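Trichothecene 3-O-acetyltransferase TRI101 (Fusarium sporotrichioides, PDB 2ZBA) catalyses the 3-O-acetylation of trichothecenes during biosynthesis of mycotoxins such as T-2 toxin. Local coordinates at residues A[19-24]-A[80-85]; A[85-90]-A[142-147]. All blocks are in the same frame, centred on the assembly; numbering follows the deposited sequence.

Contact 1: A[19-24]-A[80-85]; sequences IGQQPP and GTSKII. With ZBA (12,13-Epoxytrichothec-9-ene-3,4,8,15-tetrol-4,15-diacetate-8-isovalerate), chain F.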
loop_
_atom_site.group_PDB
_atom_site.type_symbol
_atom_site.label_atom_id
_atom_site.label_comp_id
_atom_site.label_asym_id
_atom_site.label_seq_id
_atom_site.Cartn_x
_atom_site.Cartn_y
_atom_site.Cartn_z
ATOM N N ILE A 19 -6.741 15.136 2.935
ATOM C CA ILE A 19 -6.478 13.906 3.690
ATOM C C ILE A 19 -4.999 13.453 3.649
ATOM O O ILE A 19 -4.525 12.768 4.554
ATOM C CB ILE A 19 -7.491 12.783 3.283
ATOM C CG1 ILE A 19 -8.796 12.995 4.056
ATOM C CG2 ILE A 19 -6.938 11.416 3.547
ATOM C CD1 ILE A 19 -9.940 12.093 3.659
ATOM N N GLY A 20 -4.263 13.868 2.622
ATOM C CA GLY A 20 -2.853 13.493 2.500
ATOM C C GLY A 20 -1.930 14.396 3.294
ATOM O O GLY A 20 -0.714 14.175 3.321
ATOM N N GLN A 21 -2.506 15.424 3.925
ATOM C CA GLN A 21 -1.738 16.387 4.708
ATOM C C GLN A 21 -1.429 15.904 6.116
ATOM O O GLN A 21 -1.071 16.710 6.970
ATOM C CB GLN A 21 -2.459 17.734 4.798
ATOM C CG GLN A 21 -2.918 18.310 3.491
ATOM C CD GLN A 21 -1.958 19.279 2.870
ATOM O OE1 GLN A 21 -0.805 19.378 3.259
ATOM N NE2 GLN A 21 -2.429 19.982 1.873
ATOM N N GLN A 22 -1.574 14.604 6.365
ATOM C CA GLN A 22 -1.247 14.002 7.659
ATOM C C GLN A 22 0.268 13.892 7.794
ATOM O O GLN A 22 0.921 13.341 6.906
ATOM C CB GLN A 22 -1.842 12.591 7.768
ATOM C CG GLN A 22 -3.313 12.529 7.701
ATOM C CD GLN A 22 -3.840 11.122 7.549
ATOM O OE1 GLN A 22 -3.318 10.173 8.146
ATOM N NE2 GLN A 22 -4.904 10.978 6.769
ATOM N N PRO A 23 0.836 14.371 8.921
ATOM C CA PRO A 23 2.295 14.297 9.018
ATOM C C PRO A 23 2.888 12.875 8.854
ATOM O O PRO A 23 3.984 12.764 8.332
ATOM C CB PRO A 23 2.602 14.911 10.402
ATOM C CG PRO A 23 1.381 15.749 10.724
ATOM C CD PRO A 23 0.232 14.985 10.127
ATOM N N PRO A 24 2.179 11.797 9.281
ATOM C CA PRO A 24 2.746 10.477 8.935
ATOM C C PRO A 24 2.912 10.205 7.420
ATOM O O PRO A 24 3.943 9.677 7.001
ATOM C CB PRO A 24 1.747 9.472 9.538
ATOM C CG PRO A 24 0.928 10.236 10.520
ATOM C CD PRO A 24 0.935 11.671 10.069
ATOM N N GLY A 80 1.656 23.006 8.954
ATOM C CA GLY A 80 1.869 23.423 7.578
ATOM C C GLY A 80 0.919 22.852 6.532
ATOM O O GLY A 80 0.035 22.037 6.817
ATOM N N THR A 81 1.108 23.312 5.305
ATOM C CA THR A 81 0.297 22.887 4.179
ATOM C C THR A 81 1.251 22.532 3.050
ATOM O O THR A 81 2.208 23.250 2.768
ATOM C CB THR A 81 -0.720 23.971 3.745
ATOM O OG1 THR A 81 -0.053 25.225 3.637
ATOM C CG2 THR A 81 -1.809 24.144 4.777
ATOM N N SER A 82 0.995 21.389 2.431
ATOM C CA SER A 82 1.911 20.822 1.463
ATOM C C SER A 82 1.321 20.887 0.061
ATOM O O SER A 82 0.096 20.865 -0.134
ATOM C CB SER A 82 2.281 19.379 1.842
ATOM O OG SER A 82 2.855 19.322 3.138
ATOM N N LYS A 83 2.221 20.965 -0.903
ATOM C CA LYS A 83 1.875 21.167 -2.294
ATOM C C LYS A 83 2.957 20.529 -3.194
ATOM O O LYS A 83 4.080 20.278 -2.750
ATOM C CB LYS A 83 1.759 22.672 -2.574
ATOM C CG LYS A 83 3.083 23.450 -2.371
ATOM C CD LYS A 83 2.962 24.935 -2.710
ATOM C CE LYS A 83 1.949 25.648 -1.801
ATOM N NZ LYS A 83 1.817 27.107 -2.162
ATOM N N ILE A 84 2.596 20.264 -4.444
ATOM C CA ILE A 84 3.523 19.728 -5.443
ATOM C C ILE A 84 4.015 20.896 -6.300
ATOM O O ILE A 84 3.205 21.605 -6.891
ATOM C CB ILE A 84 2.852 18.633 -6.353
ATOM C CG1 ILE A 84 2.450 17.404 -5.520
ATOM C CG2 ILE A 84 3.799 18.232 -7.528
ATOM C CD1 ILE A 84 1.378 16.503 -6.152
ATOM N N ILE A 85 5.337 21.089 -6.338
ATOM C CA ILE A 85 5.981 22.162 -7.112
ATOM C C ILE A 85 7.067 21.566 -8.020
ATOM O O ILE A 85 7.490 20.422 -7.787
ATOM C CB ILE A 85 6.645 23.245 -6.179
ATOM C CG1 ILE A 85 7.750 22.614 -5.308
ATOM C CG2 ILE A 85 5.581 23.989 -5.367
ATOM C CD1 ILE A 85 8.711 23.613 -4.653
HETATM O O18 ZBA F . 2.106 2.140 10.530
HETATM C C44 ZBA F . 2.525 3.192 10.116
HETATM C C45 ZBA F . 2.742 4.433 10.904
HETATM C C46 ZBA F . 3.952 5.207 10.562
HETATM C C48 ZBA F . 5.296 4.700 10.714
HETATM C C47 ZBA F . 3.931 6.601 10.045
HETATM O O17 ZBA F . 2.843 3.310 8.827
HETATM C C31 ZBA F . 2.442 2.305 7.846
HETATM C C30 ZBA F . 0.935 2.314 7.643
HETATM C C32 ZBA F . 3.280 2.564 6.634
HETATM C C39 ZBA F . 4.758 2.475 6.865
HETATM C C33 ZBA F . 2.729 2.820 5.468
HETATM C C34 ZBA F . 1.259 2.819 5.227
HETATM O O10 ZBA F . 0.878 1.468 4.766
HETATM C C29 ZBA F . 0.360 3.180 6.467
HETATM C C38 ZBA F . 0.529 4.683 6.783
HETATM O O12 ZBA F . 0.222 4.931 8.176
HETATM C C40 ZBA F . -0.096 6.181 8.507
HETATM C C41 ZBA F . -0.307 6.318 9.979
HETATM O O13 ZBA F . -0.203 7.058 7.770
HETATM C C28 ZBA F . -1.184 2.840 6.148
HETATM C C37 ZBA F . -2.109 3.301 7.308
HETATM C C35 ZBA F . -1.266 1.332 5.846
HETATM C C25 ZBA F . -0.526 1.202 4.577
HETATM C C36 ZBA F . -1.557 0.256 6.759
HETATM O O11 ZBA F . -2.541 0.686 5.805
HETATM C C27 ZBA F . -1.619 3.386 4.713
HETATM C C26 ZBA F . -1.334 2.212 3.790
HETATM O O16 ZBA F . -0.680 2.551 2.595
HETATM O O14 ZBA F . -3.014 3.787 4.551
HETATM O O HOH W 1 0.124 18.904 8.045
#
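Gln21 reaches across to Ser82 and grips its backbone with the side-chain amide. The segment 19-24 starts with Ile19, which packs on Leu358 of the helix 348-363. Gln22 NE2 gives Ile19 O a weak hydrogen bond at 2.9 Å. Ile19 and Gly20 belong to a 3-10 turn. Gln21 has CG beside its backbone N (chi1 -51°), and the side chain of Gln21 bends at chi2 (-95°). This bend brings the amide up to the strand 81-85. Gln21 OE1 accepts from Ser82 N at 2.8 Å; the Ser82 nitrogen lies in the plane of the Gln21 side-chain carbonyl, on a lone pair of OE1. Gln21 NE2 returns a weaker bond to Ser82 O at 3.3 Å. One flat amide thus meets both backbone polar atoms, N and O, of Ser82, which limits its rotation. Ser82 OG has its own partner, Thr71 OG1. A water links the segments: it donates to Gln21 O at 2.7 Å and weakly to Gly80 O. Gln22 points elsewhere, with OE1 weakly bonded to Leu373 N. After Pro23, Pro24 lies at the bound T-2 toxin. Pro24 CB is 3.6 Å from the acetate oxygen O13 of the ligand and equally close to the isovalerate methyl C47. In this BAHD-superfamily enzyme, the segment 19-24 thus joins a small antiparallel sheet to the trichothecene pocket.

Contact 2: A[85-90]-A[142-147]; sequences IPYEET and PKPVLL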
loop_
_atom_site.group_PDB
_atom_site.type_symbol
_atom_site.label_atom_id
_atom_site.label_comp_id
_atom_site.label_asym_id
_atom_site.label_seq_id
_atom_site.Cartn_x
_atom_site.Cartn_y
_atom_site.Cartn_z
ATOM N N ILE A 85 5.337 21.089 -6.338
ATOM C CA ILE A 85 5.981 22.162 -7.112
ATOM C C ILE A 85 7.067 21.566 -8.020
ATOM O O ILE A 85 7.490 20.422 -7.787
ATOM C CB ILE A 85 6.645 23.245 -6.179
ATOM C CG1 ILE A 85 7.750 22.614 -5.308
ATOM C CG2 ILE A 85 5.581 23.989 -5.367
ATOM C CD1 ILE A 85 8.711 23.613 -4.653
ATOM N N PRO A 86 7.520 22.334 -9.054
ATOM C CA PRO A 86 8.593 21.873 -9.945
ATOM C C PRO A 86 9.864 21.416 -9.258
ATOM O O PRO A 86 10.261 21.937 -8.213
ATOM C CB PRO A 86 8.867 23.096 -10.840
ATOM C CG PRO A 86 7.556 23.807 -10.886
ATOM C CD PRO A 86 7.021 23.661 -9.472
ATOM N N TYR A 87 10.502 20.432 -9.867
ATOM C CA TYR A 87 11.761 19.913 -9.376
ATOM C C TYR A 87 12.655 19.685 -10.604
ATOM O O TYR A 87 13.183 20.652 -11.164
ATOM C CB TYR A 87 11.485 18.664 -8.552
ATOM C CG TYR A 87 12.673 17.948 -7.968
ATOM C CD1 TYR A 87 13.759 18.639 -7.419
ATOM C CD2 TYR A 87 12.689 16.561 -7.920
ATOM C CE1 TYR A 87 14.838 17.949 -6.862
ATOM C CE2 TYR A 87 13.766 15.868 -7.366
ATOM C CZ TYR A 87 14.827 16.560 -6.845
ATOM O OH TYR A 87 15.866 15.837 -6.293
ATOM N N GLU A 88 12.809 18.439 -11.040
ATOM C CA GLU A 88 13.513 18.145 -12.286
ATOM C C GLU A 88 12.511 17.935 -13.427
ATOM O O GLU A 88 11.294 17.945 -13.191
ATOM C CB GLU A 88 14.448 16.958 -12.099
ATOM C CG GLU A 88 15.447 17.182 -10.979
ATOM C CD GLU A 88 16.350 15.999 -10.723
ATOM O OE1 GLU A 88 16.223 14.985 -11.438
ATOM O OE2 GLU A 88 17.190 16.079 -9.798
ATOM N N GLU A 89 13.010 17.795 -14.665
ATOM C CA GLU A 89 12.144 17.633 -15.854
ATOM C C GLU A 89 11.447 16.287 -15.898
ATOM O O GLU A 89 10.376 16.164 -16.473
ATOM C CB GLU A 89 12.931 17.822 -17.157
ATOM N N THR A 90 12.074 15.274 -15.314
ATOM C CA THR A 90 11.475 13.944 -15.248
ATOM C C THR A 90 11.598 13.417 -13.824
ATOM O O THR A 90 12.457 13.903 -13.057
ATOM C CB THR A 90 12.126 12.925 -16.261
ATOM O OG1 THR A 90 13.544 12.885 -16.072
ATOM C CG2 THR A 90 11.810 13.287 -17.724
ATOM N N PRO A 142 15.211 17.543 -0.799
ATOM C CA PRO A 142 14.170 17.224 -1.779
ATOM C C PRO A 142 13.304 16.029 -1.376
ATOM O O PRO A 142 13.788 15.063 -0.754
ATOM C CB PRO A 142 14.961 16.921 -3.057
ATOM C CG PRO A 142 16.257 17.629 -2.875
ATOM C CD PRO A 142 16.553 17.539 -1.408
ATOM N N LYS A 143 12.026 16.130 -1.714
ATOM C CA LYS A 143 11.053 15.083 -1.464
ATOM C C LYS A 143 10.272 14.832 -2.763
ATOM O O LYS A 143 9.137 15.287 -2.912
ATOM C CB LYS A 143 10.137 15.530 -0.325
ATOM C CG LYS A 143 9.245 14.470 0.263
ATOM C CD LYS A 143 8.330 15.075 1.338
ATOM C CE LYS A 143 8.999 15.133 2.708
ATOM N NZ LYS A 143 8.043 15.681 3.735
ATOM N N PRO A 144 10.893 14.118 -3.725
ATOM C CA PRO A 144 10.241 13.921 -5.021
ATOM C C PRO A 144 8.934 13.144 -4.887
ATOM O O PRO A 144 8.774 12.343 -3.971
ATOM C CB PRO A 144 11.271 13.112 -5.823
ATOM C CG PRO A 144 12.579 13.298 -5.095
ATOM C CD PRO A 144 12.208 13.451 -3.657
ATOM N N VAL A 145 8.011 13.417 -5.793
ATOM C CA VAL A 145 6.699 12.763 -5.865
ATOM C C VAL A 145 6.873 11.277 -6.268
ATOM O O VAL A 145 6.238 10.376 -5.701
ATOM C CB VAL A 145 5.792 13.551 -6.853
ATOM C CG1 VAL A 145 4.537 12.763 -7.279
ATOM C CG2 VAL A 145 5.406 14.892 -6.257
ATOM N N LEU A 146 7.779 11.042 -7.219
ATOM C CA LEU A 146 7.975 9.720 -7.796
ATOM C C LEU A 146 9.460 9.515 -8.083
ATOM O O LEU A 146 10.118 10.399 -8.631
ATOM C CB LEU A 146 7.131 9.598 -9.076
ATOM C CG LEU A 146 6.784 8.215 -9.656
ATOM C CD1 LEU A 146 5.747 7.469 -8.810
ATOM C CD2 LEU A 146 6.266 8.355 -11.103
ATOM N N LEU A 147 9.998 8.369 -7.675
ATOM C CA LEU A 147 11.386 7.991 -7.988
ATOM C C LEU A 147 11.380 6.571 -8.531
ATOM O O LEU A 147 10.552 5.747 -8.133
ATOM C CB LEU A 147 12.296 8.039 -6.745
ATOM C CG LEU A 147 12.667 9.309 -5.963
ATOM C CD1 LEU A 147 11.663 9.568 -4.856
ATOM C CD2 LEU A 147 14.040 9.111 -5.333
#
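Tyr87 packs obliquely against Pro142 and Pro144. The contact belongs to the N-terminal part of the BAHD acyltransferase fold. It joins the loop after the strand 81-85 to the residues that lead into the strand 146-153 of the mixed five-stranded sheet. The CB of Tyr87 points toward the proline segment. With CG anti to the backbone N (chi1 179°), the ring extends from there to the prolines. Further out, the two sides of the ring divide the work. Tyr87 CE2 lies 3.6 Å from Pro144 CG. Tyr87 CE1 lies near Pro142 instead, at 3.9 Å from Pro142 CB. Tyr87 CZ lies 3.8 Å from the same Pro142 CB. Both prolines sit obliquely to the ring, on one side of its plane. On the other side Glu88 folds back, and Glu88 CG is 4.0 Å above the centre of the Tyr87 ring. The packing is apolar, and no hydrogen bond crosses between the segments. Gln68 of the strand 68-72 also touches the tyrosine. Pro144 is itself tied to the sheet, since Pro144 O accepts a hydrogen bond from Tyr29 OH. At the tip, Tyr87 OH rests 3.5 Å from Pro142 CB and 3.9 Å from Pro142 CG.

Overall arrangement
Contacts 1 and 2 follow each other along the chain and share Ile85, where the strand 81-85 gives way to the loop 86-90. Their centres are about 15 Å apart, on the same side of the chain's centre. They also touch directly: Ile84 CG2 packs on Val145 CG2 at 3.9 Å. Lys143 NZ makes a hydrogen bond to Leu26 O in the short helix 23-26, just beyond the segment 19-24. Contact 1 reaches the T-2 pocket through Pro24, and Tyr421 OH also binds that ligand by a hydrogen bond. Contact 2 is structural packing away from the annotated sites, with its centre about 21 Å from the centre of the chain.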